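Local coordinates for protein beta-1,3-1,4-glucanase (PDB 5H4R) that probably hydrolyses mixed-linkage beta-1,3-1,4-glucans such as lichenan, as a family 5 glycoside hydrolase that binds cellotetraose in its barrel, at residues R22-I30 against N335-A343; Y149-I160 against D209-V220. The protein carries 1 engineered substitution. All blocks are in the same frame, centred on the assembly; numbering follows the deposited sequence.

Interaction 1 of 2, residues R22-I30 against N335-A343; sequences RAKIPEIKI and NLQSRVEFA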
loop_
_atom_site.group_PDB
_atom_site.type_symbol
_atom_site.label_atom_id
_atom_site.label_comp_id
_atom_site.label_asym_id
_atom_site.label_seq_id
_atom_site.Cartn_x
_atom_site.Cartn_y
_atom_site.Cartn_z
ATOM N N ARG A 22 26.854 -11.144 -0.219
ATOM C CA ARG A 22 27.141 -10.411 -1.454
ATOM C C ARG A 22 27.144 -8.906 -1.237
ATOM O O ARG A 22 27.580 -8.147 -2.082
ATOM C CB ARG A 22 26.100 -10.745 -2.534
ATOM C CG ARG A 22 26.096 -12.213 -2.932
ATOM C CD ARG A 22 25.095 -12.494 -4.028
ATOM N NE ARG A 22 23.744 -12.113 -3.645
ATOM C CZ ARG A 22 22.750 -11.937 -4.498
ATOM N NH1 ARG A 22 22.944 -12.120 -5.804
ATOM N NH2 ARG A 22 21.577 -11.549 -4.040
ATOM N N ALA A 23 26.589 -8.485 -0.116
ATOM C CA ALA A 23 26.460 -7.073 0.204
ATOM C C ALA A 23 26.693 -6.916 1.694
ATOM O O ALA A 23 26.644 -7.884 2.461
ATOM C CB ALA A 23 25.090 -6.519 -0.194
ATOM N N LYS A 24 26.973 -5.692 2.100
ATOM C CA LYS A 24 27.251 -5.378 3.496
ATOM C C LYS A 24 26.116 -4.516 4.023
ATOM O O LYS A 24 25.876 -3.421 3.503
ATOM C CB LYS A 24 28.592 -4.655 3.640
ATOM C CG LYS A 24 28.952 -4.273 5.077
ATOM C CD LYS A 24 30.180 -3.383 5.122
ATOM C CE LYS A 24 30.327 -2.697 6.475
ATOM N NZ LYS A 24 31.444 -1.708 6.486
ATOM N N ILE A 25 25.417 -5.009 5.038
ATOM C CA ILE A 25 24.330 -4.226 5.629
ATOM C C ILE A 25 24.943 -3.124 6.490
ATOM O O ILE A 25 25.785 -3.421 7.345
ATOM C CB ILE A 25 23.409 -5.116 6.453
ATOM C CG1 ILE A 25 22.773 -6.196 5.568
ATOM C CG2 ILE A 25 22.341 -4.288 7.119
ATOM C CD1 ILE A 25 22.026 -7.300 6.374
ATOM N N PRO A 26 24.540 -1.870 6.320
ATOM C CA PRO A 26 25.179 -0.783 7.061
ATOM C C PRO A 26 24.678 -0.694 8.495
ATOM O O PRO A 26 23.576 -1.124 8.827
ATOM C CB PRO A 26 24.780 0.467 6.268
ATOM C CG PRO A 26 23.451 0.114 5.699
ATOM C CD PRO A 26 23.542 -1.356 5.354
ATOM N N GLU A 27 25.521 -0.104 9.338
ATOM C CA GLU A 27 25.117 0.285 10.687
ATOM C C GLU A 27 24.498 1.675 10.624
ATOM O O GLU A 27 25.211 2.669 10.438
ATOM C CB GLU A 27 26.315 0.250 11.633
ATOM C CG GLU A 27 26.711 -1.146 12.048
ATOM C CD GLU A 27 25.656 -1.808 12.921
ATOM O OE1 GLU A 27 24.962 -1.085 13.667
ATOM O OE2 GLU A 27 25.518 -3.048 12.855
ATOM N N ILE A 28 23.181 1.740 10.790
ATOM C CA ILE A 28 22.420 2.979 10.629
ATOM C C ILE A 28 22.260 3.610 12.003
ATOM O O ILE A 28 21.815 2.942 12.950
ATOM C CB ILE A 28 21.035 2.722 10.003
ATOM C CG1 ILE A 28 21.088 1.959 8.667
ATOM C CG2 ILE A 28 20.264 4.054 9.842
ATOM C CD1 ILE A 28 21.350 2.777 7.462
ATOM N N LYS A 29 22.562 4.905 12.093
ATOM C CA LYS A 29 22.446 5.686 13.319
ATOM C C LYS A 29 21.426 6.793 13.082
ATOM O O LYS A 29 21.766 7.859 12.556
ATOM C CB LYS A 29 23.793 6.269 13.717
ATOM C CG LYS A 29 24.924 5.246 13.747
ATOM C CD LYS A 29 24.636 4.102 14.717
ATOM C CE LYS A 29 25.763 3.066 14.690
ATOM N NZ LYS A 29 25.482 1.888 15.563
ATOM N N ILE A 30 20.181 6.528 13.468
ATOM C CA ILE A 30 19.110 7.518 13.475
ATOM C C ILE A 30 18.448 7.466 14.848
ATOM O O ILE A 30 17.934 6.415 15.251
ATOM C CB ILE A 30 18.066 7.260 12.379
ATOM C CG1 ILE A 30 18.710 7.284 10.983
ATOM C CG2 ILE A 30 16.954 8.310 12.474
ATOM C CD1 ILE A 30 17.791 6.867 9.876
ATOM N N ASN A 335 22.410 -3.500 -8.874
ATOM C CA ASN A 335 22.851 -2.502 -7.901
ATOM C C ASN A 335 22.483 -2.915 -6.476
ATOM O O ASN A 335 21.849 -2.179 -5.724
ATOM C CB ASN A 335 22.265 -1.128 -8.261
ATOM C CG ASN A 335 20.755 -1.076 -8.207
ATOM O OD1 ASN A 335 20.057 -2.081 -8.355
ATOM N ND2 ASN A 335 20.232 0.142 -8.019
ATOM N N LEU A 336 22.961 -4.105 -6.093
ATOM C CA LEU A 336 22.504 -4.718 -4.852
ATOM C C LEU A 336 22.954 -3.915 -3.640
ATOM O O LEU A 336 22.159 -3.649 -2.737
ATOM C CB LEU A 336 23.015 -6.150 -4.753
ATOM C CG LEU A 336 22.629 -6.899 -3.483
ATOM C CD1 LEU A 336 21.107 -6.992 -3.347
ATOM C CD2 LEU A 336 23.267 -8.295 -3.491
ATOM N N GLN A 337 24.239 -3.558 -3.579
ATOM C CA GLN A 337 24.734 -2.855 -2.399
ATOM C C GLN A 337 23.946 -1.572 -2.163
ATOM O O GLN A 337 23.591 -1.247 -1.017
ATOM C CB GLN A 337 26.223 -2.551 -2.556
ATOM C CG GLN A 337 26.791 -1.809 -1.376
ATOM C CD GLN A 337 26.756 -2.639 -0.101
ATOM O OE1 GLN A 337 27.077 -3.846 -0.107
ATOM N NE2 GLN A 337 26.404 -1.994 1.009
ATOM N N SER A 338 23.659 -0.818 -3.235
ATOM C CA SER A 338 22.847 0.390 -3.078
ATOM C C SER A 338 21.450 0.076 -2.556
ATOM O O SER A 338 20.918 0.795 -1.702
ATOM C CB SER A 338 22.720 1.141 -4.401
ATOM O OG SER A 338 23.938 1.751 -4.793
ATOM N N ARG A 339 20.806 -0.960 -3.100
ATOM C CA ARG A 339 19.452 -1.271 -2.667
ATOM C C ARG A 339 19.428 -1.796 -1.230
ATOM O O ARG A 339 18.469 -1.530 -0.493
ATOM C CB ARG A 339 18.815 -2.252 -3.636
ATOM C CG ARG A 339 18.616 -1.679 -5.008
ATOM C CD ARG A 339 17.500 -2.369 -5.749
ATOM N NE ARG A 339 17.853 -3.754 -6.039
ATOM C CZ ARG A 339 17.000 -4.775 -6.157
ATOM N NH1 ARG A 339 15.687 -4.630 -5.990
ATOM N NH2 ARG A 339 17.479 -5.966 -6.453
ATOM N N VAL A 340 20.486 -2.495 -0.806
ATOM C CA VAL A 340 20.626 -2.937 0.587
ATOM C C VAL A 340 20.743 -1.738 1.534
ATOM O O VAL A 340 20.049 -1.650 2.564
ATOM C CB VAL A 340 21.834 -3.884 0.705
ATOM C CG1 VAL A 340 22.257 -4.102 2.154
ATOM C CG2 VAL A 340 21.554 -5.220 0.028
ATOM N N GLU A 341 21.610 -0.780 1.200
ATOM C CA GLU A 341 21.746 0.396 2.053
ATOM C C GLU A 341 20.454 1.201 2.095
ATOM O O GLU A 341 20.024 1.648 3.171
ATOM C CB GLU A 341 22.907 1.263 1.580
ATOM C CG GLU A 341 24.267 0.626 1.816
ATOM C CD GLU A 341 25.449 1.467 1.319
ATOM O OE1 GLU A 341 25.401 2.722 1.388
ATOM O OE2 GLU A 341 26.441 0.862 0.832
ATOM N N PHE A 342 19.827 1.405 0.927
ATOM C CA PHE A 342 18.528 2.066 0.840
ATOM C C PHE A 342 17.505 1.411 1.758
ATOM O O PHE A 342 16.775 2.099 2.487
ATOM C CB PHE A 342 18.035 2.021 -0.611
ATOM C CG PHE A 342 16.584 2.368 -0.794
ATOM C CD1 PHE A 342 16.165 3.675 -0.920
ATOM C CD2 PHE A 342 15.630 1.353 -0.883
ATOM C CE1 PHE A 342 14.811 3.973 -1.101
ATOM C CE2 PHE A 342 14.290 1.640 -1.067
ATOM C CZ PHE A 342 13.876 2.946 -1.183
ATOM N N ALA A 343 17.393 0.084 1.685
ATOM C CA ALA A 343 16.310 -0.588 2.391
ATOM C C ALA A 343 16.495 -0.499 3.892
ATOM O O ALA A 343 15.526 -0.250 4.632
ATOM C CB ALA A 343 16.215 -2.053 1.956
#
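Ala23 and Val340 form the close-packed part of this contact. The methyl of Ala23 points at the helix and lies 3.8 Å from Val340 CG2, with Leu336 CG a little further along. The other branch of Val340, CG1, meets Ile25 CG1 at 4.0 Å, the two side chains crossing at about a right angle. Beside these apolar contacts the amide of Gln337 pairs with the backbone of Lys24. Lys24 N donates to Gln337 OE1 at 2.9 Å, and Gln337 NE2 returns a bond to Lys24 O at 2.9 Å. Both bonds are nearly straight and lie in the carbonyl planes. Gln337 has CG anti to the backbone N (chi1 179°) and a bend at chi2 (65°), which carry its amide to the loop. The segment 22-30 runs across the first turns of helix 336-352, which links the last two strands of the TIM barrel. Gln337 NE2 also donates to Glu341 OE2 (2.9 Å), which fixes the amide's rotation. A leucine in place of Gln337 would probably leave the N-H and C=O of Lys24 without these mates. The solvent side is looser. Leu336 CD2 sits off-centre over one face of the exposed Arg22 guanidinium, whose NE pairs with Glu386.

Interaction 2 of 2, residues Y149-I160 against D209-V220; sequences YYPNSQHLQTSI and DAVEAINKLNQV
Leu217 is the apolar centre of this contact and meets the loop and the helix at once. Its CD1 lies 3.6 Å from Tyr149 CZ, an off-centre CH-pi contact that approaches the ring obliquely. Its CD2 packs against Ile160 CG1 at 3.8 Å, and Leu156 CD1 slides past its CG. Pro151, the centre of an inverse gamma turn, sets CB against Ile214 CG1 at 3.7 Å and also touches the methyl of Ala213. Leu156 and Ile160 pack between helices 156-173 and 205-226 on the outside of the (beta/alpha)8 barrel, where 156-160 and 209-220 run 25° from parallel. Tyr149 and Pro151 bring the preceding loop onto helix 205-226. The direct hydrogen bonds across the contact both go to Asp209, whose chi1 of 177° swings the carboxylate to the loop. Asp209 OD2 accepts from Ser153 N at 2.9 Å through the syn lone pair. Ser153 OG donates to Asp209 OD1 over a doubtful, very short 2.4 Å. Asn152 OD1 accepts from His155 N in an Asx motif. A water links Tyr149 OH to Asn218 OD1. Pro151 O is buried without a hydrogen-bond partner and meets Ala210 CA in a CA-H...O contact (3.2 Å). The loop is therefore held mainly by apolar packing, with a polar anchor at Asp209.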
loop_
_atom_site.group_PDB
_atom_site.type_symbol
_atom_site.label_atom_id
_atom_site.label_comp_id
_atom_site.label_asym_id
_atom_site.label_seq_id
_atom_site.Cartn_x
_atom_site.Cartn_y
_atom_site.Cartn_z
ATOM N N TYR A 149 -14.069 3.870 -9.697
ATOM C CA TYR A 149 -13.605 4.907 -8.766
ATOM C C TYR A 149 -12.981 6.028 -9.593
ATOM O O TYR A 149 -11.962 5.820 -10.260
ATOM C CB TYR A 149 -12.594 4.340 -7.760
ATOM C CG TYR A 149 -12.203 5.305 -6.656
ATOM C CD1 TYR A 149 -11.505 6.475 -6.938
ATOM C CD2 TYR A 149 -12.567 5.059 -5.325
ATOM C CE1 TYR A 149 -11.164 7.365 -5.942
ATOM C CE2 TYR A 149 -12.218 5.946 -4.326
ATOM C CZ TYR A 149 -11.515 7.085 -4.639
ATOM O OH TYR A 149 -11.177 7.963 -3.633
ATOM N N TYR A 150 -13.598 7.206 -9.585
ATOM C CA TYR A 150 -12.955 8.338 -10.241
ATOM C C TYR A 150 -13.219 9.628 -9.458
ATOM O O TYR A 150 -14.382 10.019 -9.270
ATOM C CB TYR A 150 -13.416 8.476 -11.697
ATOM C CG TYR A 150 -12.373 9.136 -12.557
ATOM C CD1 TYR A 150 -11.182 8.465 -12.877
ATOM C CD2 TYR A 150 -12.525 10.449 -12.995
ATOM C CE1 TYR A 150 -10.206 9.064 -13.642
ATOM C CE2 TYR A 150 -11.557 11.060 -13.750
ATOM C CZ TYR A 150 -10.400 10.364 -14.083
ATOM O OH TYR A 150 -9.457 11.026 -14.827
ATOM N N PRO A 151 -12.166 10.336 -9.001
ATOM C CA PRO A 151 -12.378 11.443 -8.044
ATOM C C PRO A 151 -12.560 12.816 -8.680
ATOM O O PRO A 151 -11.696 13.698 -8.592
ATOM C CB PRO A 151 -11.107 11.379 -7.199
ATOM C CG PRO A 151 -10.042 10.986 -8.206
ATOM C CD PRO A 151 -10.730 9.980 -9.106
ATOM N N ASN A 152 -13.699 13.029 -9.336
ATOM C CA ASN A 152 -14.077 14.377 -9.713
ATOM C C ASN A 152 -15.592 14.504 -9.656
ATOM O O ASN A 152 -16.316 13.520 -9.475
ATOM C CB ASN A 152 -13.481 14.782 -11.078
ATOM C CG ASN A 152 -14.036 14.005 -12.263
ATOM O OD1 ASN A 152 -14.980 13.212 -12.159
ATOM N ND2 ASN A 152 -13.434 14.258 -13.433
ATOM N N SER A 153 -16.063 15.746 -9.776
ATOM C CA SER A 153 -17.496 15.996 -9.622
ATOM C C SER A 153 -18.287 15.303 -10.716
ATOM O O SER A 153 -19.382 14.786 -10.461
ATOM C CB SER A 153 -17.777 17.503 -9.604
ATOM O OG SER A 153 -17.381 18.052 -8.354
ATOM N N GLN A 154 -17.742 15.262 -11.936
ATOM C CA GLN A 154 -18.452 14.659 -13.060
ATOM C C GLN A 154 -18.804 13.205 -12.790
ATOM O O GLN A 154 -19.871 12.735 -13.203
ATOM C CB GLN A 154 -17.612 14.758 -14.336
ATOM C CG GLN A 154 -18.233 14.065 -15.537
ATOM C CD GLN A 154 -17.411 14.240 -16.802
ATOM O OE1 GLN A 154 -16.282 14.739 -16.764
ATOM N NE2 GLN A 154 -17.976 13.825 -17.933
ATOM N N HIS A 155 -17.913 12.464 -12.125
ATOM C CA HIS A 155 -18.112 11.036 -11.914
ATOM C C HIS A 155 -18.342 10.695 -10.449
ATOM O O HIS A 155 -18.303 9.516 -10.080
ATOM C CB HIS A 155 -16.913 10.256 -12.462
ATOM C CG HIS A 155 -16.764 10.400 -13.939
ATOM N ND1 HIS A 155 -15.808 11.206 -14.524
ATOM C CD2 HIS A 155 -17.494 9.885 -14.955
ATOM C CE1 HIS A 155 -15.930 11.146 -15.839
ATOM N NE2 HIS A 155 -16.947 10.357 -16.127
ATOM N N LEU A 156 -18.600 11.696 -9.605
ATOM C CA LEU A 156 -18.635 11.446 -8.165
ATOM C C LEU A 156 -19.803 10.536 -7.779
ATOM O O LEU A 156 -19.648 9.677 -6.903
ATOM C CB LEU A 156 -18.693 12.771 -7.395
ATOM C CG LEU A 156 -18.693 12.672 -5.859
ATOM C CD1 LEU A 156 -17.435 12.006 -5.336
ATOM C CD2 LEU A 156 -18.864 14.063 -5.239
ATOM N N GLN A 157 -20.976 10.711 -8.393
ATOM C CA GLN A 157 -22.127 9.900 -7.996
ATOM C C GLN A 157 -21.867 8.412 -8.251
ATOM O O GLN A 157 -22.147 7.561 -7.394
ATOM C CB GLN A 157 -23.386 10.369 -8.724
ATOM C CG GLN A 157 -24.592 9.482 -8.463
ATOM C CD GLN A 157 -25.822 9.908 -9.233
ATOM O OE1 GLN A 157 -26.020 11.091 -9.515
ATOM N NE2 GLN A 157 -26.655 8.938 -9.592
ATOM N N THR A 158 -21.306 8.079 -9.414
ATOM C CA THR A 158 -20.937 6.688 -9.676
ATOM C C THR A 158 -19.798 6.223 -8.776
ATOM O O THR A 158 -19.781 5.063 -8.345
ATOM C CB THR A 158 -20.572 6.540 -11.141
ATOM O OG1 THR A 158 -21.736 6.847 -11.921
ATOM C CG2 THR A 158 -20.141 5.115 -11.440
ATOM N N SER A 159 -18.858 7.108 -8.455
ATOM C CA SER A 159 -17.768 6.714 -7.567
ATOM C C SER A 159 -18.274 6.389 -6.165
ATOM O O SER A 159 -17.819 5.422 -5.546
ATOM C CB SER A 159 -16.715 7.818 -7.513
ATOM O OG SER A 159 -16.141 7.991 -8.793
ATOM N N ILE A 160 -19.209 7.187 -5.649
ATOM C CA ILE A 160 -19.840 6.891 -4.363
ATOM C C ILE A 160 -20.499 5.520 -4.404
ATOM O O ILE A 160 -20.347 4.710 -3.484
ATOM C CB ILE A 160 -20.857 7.996 -4.004
ATOM C CG1 ILE A 160 -20.122 9.296 -3.650
ATOM C CG2 ILE A 160 -21.740 7.564 -2.848
ATOM C CD1 ILE A 160 -20.998 10.520 -3.577
ATOM N N ASP A 209 -11.068 20.182 -6.759
ATOM C CA ASP A 209 -12.249 19.330 -6.855
ATOM C C ASP A 209 -11.898 17.864 -6.597
ATOM O O ASP A 209 -12.646 17.145 -5.923
ATOM C CB ASP A 209 -12.872 19.509 -8.231
ATOM C CG ASP A 209 -14.062 18.605 -8.463
ATOM O OD1 ASP A 209 -15.125 18.818 -7.842
ATOM O OD2 ASP A 209 -13.948 17.698 -9.300
ATOM N N ALA A 210 -10.757 17.410 -7.112
ATOM C CA ALA A 210 -10.361 16.014 -6.923
ATOM C C ALA A 210 -10.007 15.733 -5.464
ATOM O O ALA A 210 -10.352 14.673 -4.917
ATOM C CB ALA A 210 -9.201 15.676 -7.856
ATOM N N VAL A 211 -9.344 16.680 -4.804
ATOM C CA VAL A 211 -9.039 16.530 -3.381
ATOM C C VAL A 211 -10.324 16.439 -2.569
ATOM O O VAL A 211 -10.454 15.600 -1.661
ATOM C CB VAL A 211 -8.142 17.693 -2.923
ATOM C CG1 VAL A 211 -8.036 17.745 -1.377
ATOM C CG2 VAL A 211 -6.762 17.554 -3.513
ATOM N N GLU A 212 -11.313 17.264 -2.914
ATOM C CA GLU A 212 -12.596 17.229 -2.220
ATOM C C GLU A 212 -13.319 15.916 -2.479
ATOM O O GLU A 212 -13.938 15.345 -1.575
ATOM C CB GLU A 212 -13.459 18.411 -2.662
ATOM C CG GLU A 212 -12.894 19.765 -2.231
ATOM C CD GLU A 212 -12.751 19.908 -0.719
ATOM O OE1 GLU A 212 -13.795 19.889 -0.028
ATOM O OE2 GLU A 212 -11.596 20.028 -0.222
ATOM N N ALA A 213 -13.272 15.434 -3.717
ATOM C CA ALA A 213 -13.928 14.180 -4.030
ATOM C C ALA A 213 -13.315 13.037 -3.241
ATOM O O ALA A 213 -14.034 12.147 -2.783
ATOM C CB ALA A 213 -13.833 13.906 -5.531
ATOM N N ILE A 214 -11.988 13.044 -3.078
ATOM C CA ILE A 214 -11.310 11.987 -2.324
ATOM C C ILE A 214 -11.721 12.045 -0.862
ATOM O O ILE A 214 -11.926 11.002 -0.225
ATOM C CB ILE A 214 -9.780 12.086 -2.500
ATOM C CG1 ILE A 214 -9.374 11.632 -3.904
ATOM C CG2 ILE A 214 -9.036 11.184 -1.477
ATOM C CD1 ILE A 214 -7.966 11.959 -4.266
ATOM N N ASN A 215 -11.843 13.252 -0.307
ATOM C CA ASN A 215 -12.340 13.393 1.066
ATOM C C ASN A 215 -13.728 12.772 1.200
ATOM O O ASN A 215 -14.000 12.026 2.147
ATOM C CB ASN A 215 -12.373 14.862 1.478
ATOM C CG ASN A 215 -10.993 15.439 1.765
ATOM O OD1 ASN A 215 -10.049 14.705 2.056
ATOM N ND2 ASN A 215 -10.883 16.775 1.711
ATOM N N LYS A 216 -14.615 13.060 0.242
ATOM C CA LYS A 216 -15.970 12.525 0.279
ATOM C C LYS A 216 -15.957 11.009 0.184
ATOM O O LYS A 216 -16.677 10.312 0.918
ATOM C CB LYS A 216 -16.793 13.111 -0.870
ATOM C CG LYS A 216 -18.149 12.446 -1.107
ATOM C CD LYS A 216 -19.130 12.661 0.078
ATOM C CE LYS A 216 -20.538 12.197 -0.288
ATOM N NZ LYS A 216 -21.471 12.265 0.867
ATOM N N LEU A 217 -15.168 10.477 -0.745
ATOM C CA LEU A 217 -15.153 9.033 -0.959
ATOM C C LEU A 217 -14.503 8.296 0.206
ATOM O O LEU A 217 -14.896 7.164 0.507
ATOM C CB LEU A 217 -14.441 8.731 -2.269
ATOM C CG LEU A 217 -15.196 9.251 -3.501
ATOM C CD1 LEU A 217 -14.318 9.283 -4.760
ATOM C CD2 LEU A 217 -16.446 8.409 -3.754
ATOM N N ASN A 218 -13.535 8.921 0.881
ATOM C CA ASN A 218 -12.973 8.324 2.090
ATOM C C ASN A 218 -13.986 8.319 3.222
ATOM O O ASN A 218 -14.055 7.350 3.991
ATOM C CB ASN A 218 -11.701 9.055 2.524
ATOM C CG ASN A 218 -10.479 8.652 1.725
ATOM O OD1 ASN A 218 -10.430 7.590 1.111
ATOM N ND2 ASN A 218 -9.444 9.497 1.778
ATOM N N GLN A 219 -14.825 9.339 3.296
ATOM C CA GLN A 219 -15.887 9.347 4.296
ATOM C C GLN A 219 -16.943 8.292 3.989
ATOM O O GLN A 219 -17.434 7.608 4.899
ATOM C CB GLN A 219 -16.514 10.739 4.369
ATOM C CG GLN A 219 -17.531 10.853 5.450
ATOM C CD GLN A 219 -16.907 10.844 6.821
ATOM O OE1 GLN A 219 -16.152 11.761 7.188
ATOM N NE2 GLN A 219 -17.207 9.820 7.591
ATOM N N VAL A 220 -17.298 8.129 2.707
ATOM C CA VAL A 220 -18.229 7.079 2.305
ATOM C C VAL A 220 -17.689 5.714 2.699
ATOM O O VAL A 220 -18.424 4.856 3.227
ATOM C CB VAL A 220 -18.490 7.179 0.789
ATOM C CG1 VAL A 220 -19.257 5.967 0.269
ATOM C CG2 VAL A 220 -19.262 8.450 0.492
HETATM O O HOH W 1 -12.016 6.533 -0.857
#

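How the interactions relate
Interactions 1 and 2 lie on opposite sides of the barrel. Their centres are about 41 Å apart and their nearest atoms about 24 Å apart, so they do not touch. Along the chain, 149-160 and 209-220 are nested inside the loop closed by 22-30 and 335-343. Interaction 1 is a surface contact that ties the start of the modelled chain to helix 336-352. Pocket residues Glu326 and Trp360 lie on the strands before and after that helix. Interaction 2 is partly buried and joins a loop and the start of helix 156-173 to helix 205-226. It does not line the glycan pocket; the Tyr149 side chain is about 13 Å from a bound glucose unit. Pocket residues Asn187 and Gln188 lie between its two helices in sequence.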